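Local coordinates for protein ultraspiracle (Drosophila melanogaster, PDB 1HG4) that probably acts as a nuclear hormone receptor and transcription factor, its ligand-binding domain binding a phospholipid and held in an inactive conformation, at residues 12-15 and 16-20; 59-62 and 63-67; 181-184 and 185-189. One frame throughout, in Å; residues are numbered along the deposited sequence.

How the contacts relate
The three contacts are local helix turns, in series along the chain, that converge on one another in the ligand-binding domain. Contact 1, on helix 11-24, has its centre about 12 Å from that of contact 2 on helix 46-68 and about 15 Å from that of contact 3 at the end of helix 175-186. Glu18 joins contacts 1 and 3 through a 2.9 Å salt bridge from its OE1 to Lys182 NZ, while its CG packs 3.4 Å from Tyr66 CE1 of contact 2. Tyr66 also packs on contact 3, its CE2 lying 4.2 Å from Leu186 CD2. The side chain of Gln59 is about 4 Å from the bound phospholipid and that of Lys182 about 12 Å.

Contact 1 (12-15 and 16-20); sequences ERII and EAEQR
Ile15 and Gln19 meet one turn apart on helix 11-24, the N-terminal helix, whose i to i+4 ladder orders this contact. The bond Gln19 N to Ile15 O is 3.0 Å long, and Glu16 N reaches Glu12 O at 3.0 Å; the rungs to Arg13 O and Ile14 O are weak. Ile15 directs CG2 anti to its backbone N (chi1 to CG1 -85°), which brings this methyl against the Gln19 amide, 3.4 Å from NE2 and 3.5 Å from CD. The amide thus lies on a hydrocarbon branch, and the two side chains cross at a slant. Ile14 CG2 approaches Glu18 OE2 at 3.9 Å in the same i, i+4 relation. That carboxylate is occupied elsewhere: Arg175 and Lys182 both bridge OE1, and Ser179 bonds OE2, which probably offsets the charge of this buried group. At the solvent side Arg13 NH1 stands 4.3 Å from Glu16 OE1; the oxygen lies well out of the guanidinium plane, and the attraction is one of charges alone. Such a ladder, with Ile15 and Glu18 meeting helix 175-186, Ala17 meeting Tyr66 of helix 46-68, and Glu12, Arg13 and Glu16 exposed, is typical of an amphipathic helix packed on a helical domain.

Contact 2 (59-62 and 63-67); sequences QLFQ and MVEYA
Four consecutive i to i+4 backbone bonds join Gln59-Gln62 to Met63-Tyr66, from Met63 N to Gln59 O at 2.9 Å through to Tyr66 N to Gln62 O at 2.8 Å, which establishes an unbroken turn of helix 46-68. Leu60 and Met63 lie side by side and point the same way, meeting through their methyls: Leu60 CD2 is 4.2 Å from Met63 CE. The thioether is extended as far as SD and turns at chi3 (-60°), and this bend carries CE round to the leucine; Trp89 of helix 78-100 packs against both residues. On another face, Phe61 CE1 touches Glu65 CG at 4.0 Å, so the ring meets the aliphatic part of the glutamate, with ring and carboxylate planes 33° apart. The charged end of Glu65 has its own partners, Arg68 in a salt bridge and Gln265 in a hydrogen bond. Gln265 also bonds Phe61 O, tying this turn to helix 258-266, whose Phe262 and Leu266 lie on Val64. Helix 258-266 is probably the activation helix, and its packing on helix 46-68 is compatible with the inactive conformation of this nuclear receptor ligand-binding fold.

Contact 3 (181-184 and 185-189); sequences LKAI and ILYNP
Ile185 sends CG1 back alongside its own backbone N, opposite the carbonyl carbon (chi1 -66°), and this rotation lays the branch over the preceding turn: CG1 stands 3.2 Å from Leu181 O and CD1 3.6 Å from the same oxygen. Its CB also sits 3.3 Å from Lys182 O. Tyr187 takes a matching first torsion, chi1 -63°, which swings the ring back beside Ala183, with CD2 3.5 Å from Ala183 O and CE2 4.3 Å from Ala183 CB. The backbone underneath is regular until it stops. Leu186 N binds Lys182 O at 3.0 Å, and Tyr187 N binds Ala183 O at 2.9 Å, the last i to i+4 bond among these residues. Tyr187 is the first residue to leave helical geometry; it forms the centre of an inverse gamma turn, with Asn188 N bonded to Leu186 O at 2.8 Å. Near the helix end, Arg204 of helix 197-218 donates to Ile184 O, and the Tyr187 hydroxyl bonds to Pro71 O. The Ile185 side chain touches Leu233 and Leu236 of helix 225-250 and Ala88 and Glu91 of helix 78-100. An alanine here would remove CG1, CG2 and CD1, and is likely to open a gap among these helices and leave only CB beside Leu181 O. The Lys182 side chain touches Leu92 of helix 78-100. The chemistry implies that the polar backbone at this helix end is satisfied: the carbonyls of Leu181, Lys182 and Ala183 accept backbone bonds and are lined by side-chain carbon, while Ile184 O takes a bond from the arginine of the next helix.

Contact 1 (12-15 and 16-20)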
loop_
_atom_site.group_PDB
_atom_site.type_symbol
_atom_site.label_atom_id
_atom_site.label_comp_id
_atom_site.label_asym_id
_atom_site.label_seq_id
_atom_site.Cartn_x
_atom_site.Cartn_y
_atom_site.Cartn_z
ATOM N N GLU A 12 17.360 14.040 -8.946
ATOM C CA GLU A 12 18.010 14.404 -10.199
ATOM C C GLU A 12 17.168 13.986 -11.396
ATOM O O GLU A 12 17.113 14.703 -12.397
ATOM C CB GLU A 12 19.395 13.751 -10.308
ATOM C CG GLU A 12 20.300 13.959 -9.097
ATOM C CD GLU A 12 20.060 12.930 -7.993
ATOM O OE1 GLU A 12 20.494 11.761 -8.152
ATOM O OE2 GLU A 12 19.433 13.285 -6.970
ATOM N N ARG A 13 16.508 12.833 -11.294
ATOM C CA ARG A 13 15.687 12.335 -12.391
ATOM C C ARG A 13 14.409 13.153 -12.483
ATOM O O ARG A 13 13.853 13.362 -13.567
ATOM C CB ARG A 13 15.346 10.861 -12.180
ATOM C CG ARG A 13 15.404 10.024 -13.460
ATOM C CD ARG A 13 16.756 10.187 -14.141
ATOM N NE ARG A 13 17.420 8.913 -14.421
ATOM C CZ ARG A 13 18.641 8.815 -14.945
ATOM N NH1 ARG A 13 19.323 9.917 -15.238
ATOM N NH2 ARG A 13 19.183 7.625 -15.181
ATOM N N ILE A 14 13.944 13.621 -11.335
ATOM C CA ILE A 14 12.742 14.427 -11.301
ATOM C C ILE A 14 13.050 15.823 -11.835
ATOM O O ILE A 14 12.227 16.441 -12.497
ATOM C CB ILE A 14 12.198 14.524 -9.881
ATOM C CG1 ILE A 14 11.804 13.127 -9.397
ATOM C CG2 ILE A 14 11.018 15.465 -9.853
ATOM C CD1 ILE A 14 11.338 13.089 -7.973
ATOM N N ILE A 15 14.247 16.313 -11.542
ATOM C CA ILE A 15 14.668 17.622 -12.005
ATOM C C ILE A 15 14.768 17.605 -13.524
ATOM O O ILE A 15 14.301 18.518 -14.201
ATOM C CB ILE A 15 16.044 18.022 -11.392
ATOM C CG1 ILE A 15 15.834 18.661 -10.017
ATOM C CG2 ILE A 15 16.775 19.015 -12.299
ATOM C CD1 ILE A 15 15.109 19.996 -10.077
ATOM N N GLU A 16 15.365 16.550 -14.054
ATOM C CA GLU A 16 15.532 16.427 -15.489
ATOM C C GLU A 16 14.204 16.489 -16.240
ATOM O O GLU A 16 14.118 17.072 -17.318
ATOM C CB GLU A 16 16.256 15.125 -15.823
ATOM C CG GLU A 16 16.877 15.137 -17.209
ATOM C CD GLU A 16 17.795 13.963 -17.450
ATOM O OE1 GLU A 16 17.281 12.835 -17.622
ATOM O OE2 GLU A 16 19.029 14.175 -17.460
ATOM N N ALA A 17 13.173 15.877 -15.673
ATOM C CA ALA A 17 11.860 15.880 -16.294
ATOM C C ALA A 17 11.310 17.307 -16.401
ATOM O O ALA A 17 10.838 17.723 -17.457
ATOM C CB ALA A 17 10.901 15.016 -15.483
ATOM N N GLU A 18 11.374 18.051 -15.302
ATOM C CA GLU A 18 10.876 19.413 -15.278
ATOM C C GLU A 18 11.595 20.266 -16.299
ATOM O O GLU A 18 10.969 20.891 -17.153
ATOM C CB GLU A 18 11.082 20.039 -13.904
ATOM C CG GLU A 18 10.181 19.503 -12.812
ATOM C CD GLU A 18 10.539 20.083 -11.455
ATOM O OE1 GLU A 18 10.634 21.322 -11.338
ATOM O OE2 GLU A 18 10.727 19.302 -10.503
ATOM N N GLN A 19 12.921 20.282 -16.201
ATOM C CA GLN A 19 13.751 21.080 -17.092
ATOM C C GLN A 19 13.569 20.772 -18.564
ATOM O O GLN A 19 13.401 21.678 -19.366
ATOM C CB GLN A 19 15.216 20.929 -16.703
ATOM C CG GLN A 19 15.576 21.706 -15.453
ATOM C CD GLN A 19 16.960 21.391 -14.922
ATOM O OE1 GLN A 19 17.496 22.136 -14.106
ATOM N NE2 GLN A 19 17.539 20.277 -15.366
ATOM N N ARG A 20 13.601 19.499 -18.928
ATOM C CA ARG A 20 13.434 19.135 -20.323
ATOM C C ARG A 20 12.033 19.487 -20.825
ATOM O O ARG A 20 11.877 19.955 -21.941
ATOM C CB ARG A 20 13.706 17.641 -20.521
ATOM C CG ARG A 20 15.116 17.212 -20.130
ATOM C CD ARG A 20 15.382 15.782 -20.580
ATOM N NE ARG A 20 15.469 15.684 -22.030
ATOM C CZ ARG A 20 15.086 14.625 -22.733
ATOM N NH1 ARG A 20 14.585 13.557 -22.118
ATOM N NH2 ARG A 20 15.191 14.638 -24.052
#

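Contact 2 (59-62 and 63-67)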
loop_
_atom_site.group_PDB
_atom_site.type_symbol
_atom_site.label_atom_id
_atom_site.label_comp_id
_atom_site.label_asym_id
_atom_site.label_seq_id
_atom_site.Cartn_x
_atom_site.Cartn_y
_atom_site.Cartn_z
ATOM N N GLN A 59 2.031 26.082 -20.549
ATOM C CA GLN A 59 2.525 25.434 -19.346
ATOM C C GLN A 59 1.789 24.120 -19.125
ATOM O O GLN A 59 2.349 23.177 -18.562
ATOM C CB GLN A 59 2.361 26.359 -18.136
ATOM C CG GLN A 59 3.235 27.609 -18.231
ATOM C CD GLN A 59 3.204 28.451 -16.977
ATOM O OE1 GLN A 59 2.455 28.169 -16.034
ATOM N NE2 GLN A 59 4.020 29.498 -16.956
ATOM N N LEU A 60 0.536 24.059 -19.583
ATOM C CA LEU A 60 -0.260 22.847 -19.454
ATOM C C LEU A 60 0.323 21.757 -20.348
ATOM O O LEU A 60 0.467 20.605 -19.929
ATOM C CB LEU A 60 -1.714 23.104 -19.841
ATOM C CG LEU A 60 -2.679 23.508 -18.729
ATOM C CD1 LEU A 60 -4.045 23.813 -19.337
ATOM C CD2 LEU A 60 -2.792 22.376 -17.701
ATOM N N PHE A 61 0.649 22.129 -21.583
ATOM C CA PHE A 61 1.229 21.185 -22.530
ATOM C C PHE A 61 2.507 20.617 -21.929
ATOM O O PHE A 61 2.729 19.411 -21.936
ATOM C CB PHE A 61 1.567 21.877 -23.857
ATOM C CG PHE A 61 2.019 20.928 -24.930
ATOM C CD1 PHE A 61 3.363 20.590 -25.055
ATOM C CD2 PHE A 61 1.093 20.331 -25.788
ATOM C CE1 PHE A 61 3.780 19.664 -26.023
ATOM C CE2 PHE A 61 1.503 19.403 -26.760
ATOM C CZ PHE A 61 2.845 19.073 -26.875
ATOM N N GLN A 62 3.344 21.514 -21.422
ATOM C CA GLN A 62 4.610 21.142 -20.821
ATOM C C GLN A 62 4.412 20.215 -19.634
ATOM O O GLN A 62 5.172 19.258 -19.452
ATOM C CB GLN A 62 5.369 22.404 -20.401
ATOM C CG GLN A 62 5.957 23.169 -21.582
ATOM C CD GLN A 62 6.259 24.621 -21.257
ATOM O OE1 GLN A 62 6.818 24.937 -20.207
ATOM N NE2 GLN A 62 5.899 25.517 -22.175
ATOM N N MET A 63 3.378 20.494 -18.846
ATOM C CA MET A 63 3.065 19.696 -17.671
ATOM C C MET A 63 2.814 18.250 -18.046
ATOM O O MET A 63 3.306 17.334 -17.385
ATOM C CB MET A 63 1.833 20.252 -16.963
ATOM C CG MET A 63 1.488 19.491 -15.697
ATOM S SD MET A 63 -0.129 19.919 -15.073
ATOM C CE MET A 63 0.116 21.705 -14.779
ATOM N N VAL A 64 2.037 18.052 -19.103
ATOM C CA VAL A 64 1.722 16.707 -19.573
ATOM C C VAL A 64 3.003 15.960 -19.949
ATOM O O VAL A 64 3.174 14.802 -19.578
ATOM C CB VAL A 64 0.757 16.759 -20.790
ATOM C CG1 VAL A 64 0.606 15.382 -21.404
ATOM C CG2 VAL A 64 -0.593 17.291 -20.340
ATOM N N GLU A 65 3.912 16.629 -20.660
ATOM C CA GLU A 65 5.165 15.995 -21.059
ATOM C C GLU A 65 6.041 15.763 -19.843
ATOM O O GLU A 65 6.828 14.815 -19.798
ATOM C CB GLU A 65 5.897 16.846 -22.089
ATOM C CG GLU A 65 5.149 16.974 -23.421
ATOM C CD GLU A 65 4.673 15.647 -23.986
ATOM O OE1 GLU A 65 5.447 14.665 -24.001
ATOM O OE2 GLU A 65 3.514 15.583 -24.426
ATOM N N TYR A 66 5.893 16.627 -18.851
ATOM C CA TYR A 66 6.635 16.496 -17.596
ATOM C C TYR A 66 6.234 15.190 -16.909
ATOM O O TYR A 66 7.098 14.384 -16.559
ATOM C CB TYR A 66 6.320 17.690 -16.692
ATOM C CG TYR A 66 6.455 17.432 -15.214
ATOM C CD1 TYR A 66 7.704 17.241 -14.622
ATOM C CD2 TYR A 66 5.323 17.406 -14.395
ATOM C CE1 TYR A 66 7.823 17.037 -13.235
ATOM C CE2 TYR A 66 5.429 17.203 -13.017
ATOM C CZ TYR A 66 6.674 17.025 -12.442
ATOM O OH TYR A 66 6.746 16.883 -11.077
ATOM N N ALA A 67 4.927 14.987 -16.726
ATOM C CA ALA A 67 4.412 13.773 -16.093
ATOM C C ALA A 67 4.786 12.543 -16.917
ATOM O O ALA A 67 5.073 11.481 -16.382
ATOM C CB ALA A 67 2.894 13.860 -15.951
#

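Contact 3 (181-184 and 185-189)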
loop_
_atom_site.group_PDB
_atom_site.type_symbol
_atom_site.label_atom_id
_atom_site.label_comp_id
_atom_site.label_asym_id
_atom_site.label_seq_id
_atom_site.Cartn_x
_atom_site.Cartn_y
_atom_site.Cartn_z
ATOM N N LEU A 181 8.329 18.722 -3.706
ATOM C CA LEU A 181 6.958 19.086 -3.349
ATOM C C LEU A 181 5.998 18.879 -4.527
ATOM O O LEU A 181 4.875 18.379 -4.359
ATOM C CB LEU A 181 6.898 20.536 -2.868
ATOM C CG LEU A 181 7.586 20.810 -1.520
ATOM C CD1 LEU A 181 7.424 22.293 -1.160
ATOM C CD2 LEU A 181 6.959 19.940 -0.425
ATOM N N LYS A 182 6.442 19.244 -5.722
ATOM C CA LYS A 182 5.599 19.099 -6.891
ATOM C C LYS A 182 5.326 17.639 -7.227
ATOM O O LYS A 182 4.232 17.280 -7.674
ATOM C CB LYS A 182 6.240 19.824 -8.077
ATOM C CG LYS A 182 6.351 21.326 -7.849
ATOM C CD LYS A 182 6.556 22.094 -9.144
ATOM C CE LYS A 182 7.901 21.799 -9.772
ATOM N NZ LYS A 182 8.100 22.599 -11.013
ATOM N N ALA A 183 6.317 16.786 -7.005
ATOM C CA ALA A 183 6.117 15.376 -7.275
ATOM C C ALA A 183 5.133 14.820 -6.230
ATOM O O ALA A 183 4.211 14.058 -6.578
ATOM C CB ALA A 183 7.465 14.622 -7.226
ATOM N N ILE A 184 5.308 15.200 -4.961
ATOM C CA ILE A 184 4.404 14.713 -3.914
ATOM C C ILE A 184 2.968 15.011 -4.361
ATOM O O ILE A 184 2.063 14.185 -4.177
ATOM C CB ILE A 184 4.699 15.402 -2.531
ATOM C CG1 ILE A 184 6.009 14.879 -1.970
ATOM C CG2 ILE A 184 3.573 15.157 -1.521
ATOM C CD1 ILE A 184 6.622 15.798 -0.979
ATOM N N ILE A 185 2.780 16.185 -4.968
ATOM C CA ILE A 185 1.476 16.616 -5.450
ATOM C C ILE A 185 0.985 15.725 -6.572
ATOM O O ILE A 185 -0.143 15.224 -6.526
ATOM C CB ILE A 185 1.525 18.080 -5.950
ATOM C CG1 ILE A 185 1.802 19.015 -4.774
ATOM C CG2 ILE A 185 0.220 18.458 -6.620
ATOM C CD1 ILE A 185 2.074 20.441 -5.188
ATOM N N LEU A 186 1.820 15.536 -7.585
ATOM C CA LEU A 186 1.465 14.689 -8.726
ATOM C C LEU A 186 1.035 13.290 -8.292
ATOM O O LEU A 186 -0.043 12.831 -8.657
ATOM C CB LEU A 186 2.650 14.561 -9.696
ATOM C CG LEU A 186 2.390 13.716 -10.949
ATOM C CD1 LEU A 186 1.306 14.374 -11.803
ATOM C CD2 LEU A 186 3.674 13.575 -11.754
ATOM N N TYR A 187 1.885 12.623 -7.516
ATOM C CA TYR A 187 1.618 11.255 -7.035
ATOM C C TYR A 187 0.571 11.228 -5.914
ATOM O O TYR A 187 0.887 10.917 -4.758
ATOM C CB TYR A 187 2.917 10.613 -6.522
ATOM C CG TYR A 187 3.994 10.435 -7.575
ATOM C CD1 TYR A 187 3.709 9.833 -8.793
ATOM C CD2 TYR A 187 5.305 10.839 -7.338
ATOM C CE1 TYR A 187 4.707 9.632 -9.750
ATOM C CE2 TYR A 187 6.306 10.646 -8.287
ATOM C CZ TYR A 187 5.994 10.038 -9.491
ATOM O OH TYR A 187 6.966 9.818 -10.446
ATOM N N ASN A 188 -0.678 11.525 -6.265
ATOM C CA ASN A 188 -1.756 11.579 -5.287
ATOM C C ASN A 188 -2.662 10.350 -5.434
ATOM O O ASN A 188 -3.418 10.228 -6.394
ATOM C CB ASN A 188 -2.537 12.884 -5.486
ATOM C CG ASN A 188 -3.688 13.048 -4.509
ATOM O OD1 ASN A 188 -4.417 14.040 -4.566
ATOM N ND2 ASN A 188 -3.865 12.085 -3.618
ATOM N N PRO A 189 -2.598 9.426 -4.463
ATOM C CA PRO A 189 -3.388 8.195 -4.468
ATOM C C PRO A 189 -4.809 8.276 -3.928
ATOM O O PRO A 189 -5.567 7.318 -4.046
ATOM C CB PRO A 189 -2.536 7.260 -3.624
ATOM C CG PRO A 189 -2.054 8.190 -2.533
ATOM C CD PRO A 189 -1.662 9.444 -3.314
#